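Local coordinates for protein bradyzoite surface antigen BSR4 (Toxoplasma gondii, PDB 2JKS) that is a surface antigen of the bradyzoite stage, a member of the SAG1-related superfamily, that probably acts at the interface between parasite and host, at residues A133-C138 and K156-V161. Numbering follows the deposited sequence.
Sequences AFVVGC and KLTVNV
Phe134 and Val159 face each other as an antiparallel hydrogen-bonded pair, and both side chains rise from the same side of the sheet. With chi1 at 67°, CG of Phe134 sits between its own backbone N and carbonyl carbon, and from there the ring tilts over the neighbouring strand. It is long enough to lie over Val159 CB, in a CH-pi contact 3.7 Å from the ring centroid and offset toward the rim, and to touch both valine methyls; Val161 CG2 comes in obliquely, and Val65 of strand 53-67 also touches Phe134.

Beneath the ring, Phe134 N reaches Val159 O at 2.9 Å, and Val159 N returns to Phe134 O at 2.8 Å. Val136 and Leu157 repeat this reciprocal pairing, side by side on the same face, where Phe44 of strand 41-47 touches both. Further along strand 132-141, Cys138 forms a disulfide with Cys46, also of strand 41-47.

On the other face, the small Ala133 CB sits 3.5 Å from Asn160 OD1 in a close non-hydrogen-bonded pair. Val135 is buried: CG1 packs on Lys156 CG at 3.8 Å, CG2 meets Thr158 OG1, and Pro68 adds cover. Lys156, with its aliphatic stem, and Thr158 suit a partly exposed surface. Residue alternation thus sets this mixed face against an apolar, buried one, and the four backbone bonds fix the register that aligns like faces across this SRS-domain hairpin.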
loop_
_atom_site.group_PDB
_atom_site.type_symbol
_atom_site.label_atom_id
_atom_site.label_comp_id
_atom_site.label_asym_id
_atom_site.label_seq_id
_atom_site.Cartn_x
_atom_site.Cartn_y
_atom_site.Cartn_z
ATOM N N ALA A 133 -7.995 -0.209 3.872
ATOM C CA ALA A 133 -9.435 -0.116 3.686
ATOM C C ALA A 133 -9.961 1.207 4.237
ATOM O O ALA A 133 -9.480 1.715 5.270
ATOM C CB ALA A 133 -10.130 -1.297 4.385
ATOM N N PHE A 134 -10.982 1.740 3.594
ATOM C CA PHE A 134 -11.703 2.886 4.151
ATOM C C PHE A 134 -13.172 2.696 3.883
ATOM O O PHE A 134 -13.563 1.728 3.201
ATOM C CB PHE A 134 -11.174 4.225 3.562
ATOM C CG PHE A 134 -11.448 4.419 2.065
ATOM C CD1 PHE A 134 -12.709 4.879 1.627
ATOM C CD2 PHE A 134 -10.448 4.168 1.123
ATOM C CE1 PHE A 134 -12.979 5.066 0.312
ATOM C CE2 PHE A 134 -10.704 4.390 -0.268
ATOM C CZ PHE A 134 -11.976 4.848 -0.647
ATOM N N VAL A 135 -13.969 3.612 4.430
ATOM C CA VAL A 135 -15.438 3.562 4.367
ATOM C C VAL A 135 -15.929 4.983 3.968
ATOM O O VAL A 135 -15.401 6.021 4.427
ATOM C CB VAL A 135 -16.083 3.070 5.748
ATOM C CG1 VAL A 135 -17.550 3.474 5.875
ATOM C CG2 VAL A 135 -15.991 1.550 5.920
ATOM N N VAL A 136 -16.912 5.001 3.088
ATOM C CA VAL A 136 -17.682 6.191 2.728
ATOM C C VAL A 136 -19.141 5.688 2.706
ATOM O O VAL A 136 -19.407 4.476 2.729
ATOM C CB VAL A 136 -17.235 6.843 1.339
ATOM C CG1 VAL A 136 -15.781 7.440 1.383
ATOM C CG2 VAL A 136 -17.350 5.807 0.149
ATOM N N GLY A 137 -20.086 6.608 2.675
ATOM C CA GLY A 137 -21.475 6.204 2.708
ATOM C C GLY A 137 -22.372 7.367 2.350
ATOM O O GLY A 137 -21.897 8.486 2.187
ATOM N N CYS A 138 -23.665 7.096 2.207
ATOM C CA CYS A 138 -24.656 8.163 2.076
ATOM C C CYS A 138 -25.753 7.889 3.089
ATOM O O CYS A 138 -26.013 6.749 3.411
ATOM C CB CYS A 138 -25.226 8.214 0.648
ATOM S SG CYS A 138 -24.009 8.823 -0.505
ATOM N N LYS A 156 -23.527 1.858 3.361
ATOM C CA LYS A 156 -22.126 1.895 3.707
ATOM C C LYS A 156 -21.216 1.152 2.677
ATOM O O LYS A 156 -21.465 0.014 2.328
ATOM C CB LYS A 156 -21.984 1.345 5.118
ATOM C CG LYS A 156 -20.606 1.198 5.580
ATOM C CD LYS A 156 -20.618 0.047 6.517
ATOM C CE LYS A 156 -19.686 0.310 7.662
ATOM N NZ LYS A 156 -19.812 -0.825 8.574
ATOM N N LEU A 157 -20.166 1.825 2.194
ATOM C CA LEU A 157 -19.273 1.222 1.222
ATOM C C LEU A 157 -17.881 1.067 1.808
ATOM O O LEU A 157 -17.268 2.046 2.167
ATOM C CB LEU A 157 -19.195 2.072 -0.074
ATOM C CG LEU A 157 -18.290 1.514 -1.196
ATOM C CD1 LEU A 157 -18.760 0.146 -1.693
ATOM C CD2 LEU A 157 -18.146 2.499 -2.377
ATOM N N THR A 158 -17.395 -0.167 1.895
ATOM C CA THR A 158 -16.017 -0.399 2.242
ATOM C C THR A 158 -15.173 -0.495 0.950
ATOM O O THR A 158 -15.448 -1.317 0.084
ATOM C CB THR A 158 -15.852 -1.661 3.119
ATOM O OG1 THR A 158 -16.627 -1.510 4.329
ATOM C CG2 THR A 158 -14.385 -1.912 3.469
ATOM N N VAL A 159 -14.127 0.328 0.844
ATOM C CA VAL A 159 -13.206 0.215 -0.287
ATOM C C VAL A 159 -11.877 -0.296 0.252
ATOM O O VAL A 159 -11.263 0.347 1.093
ATOM C CB VAL A 159 -13.002 1.571 -1.002
ATOM C CG1 VAL A 159 -11.944 1.519 -2.219
ATOM C CG2 VAL A 159 -14.443 2.272 -1.371
ATOM N N ASN A 160 -11.474 -1.458 -0.243
ATOM C CA ASN A 160 -10.197 -2.091 0.031
ATOM C C ASN A 160 -9.265 -1.615 -1.051
ATOM O O ASN A 160 -9.663 -1.546 -2.209
ATOM C CB ASN A 160 -10.410 -3.615 -0.021
ATOM C CG ASN A 160 -11.352 -4.077 1.070
ATOM O OD1 ASN A 160 -11.039 -3.917 2.245
ATOM N ND2 ASN A 160 -12.550 -4.564 0.697
ATOM N N VAL A 161 -8.063 -1.210 -0.671
ATOM C CA VAL A 161 -7.036 -0.813 -1.618
ATOM C C VAL A 161 -5.858 -1.780 -1.405
ATOM O O VAL A 161 -5.307 -1.850 -0.304
ATOM C CB VAL A 161 -6.589 0.655 -1.399
ATOM C CG1 VAL A 161 -5.573 1.052 -2.443
ATOM C CG2 VAL A 161 -7.853 1.608 -1.349
#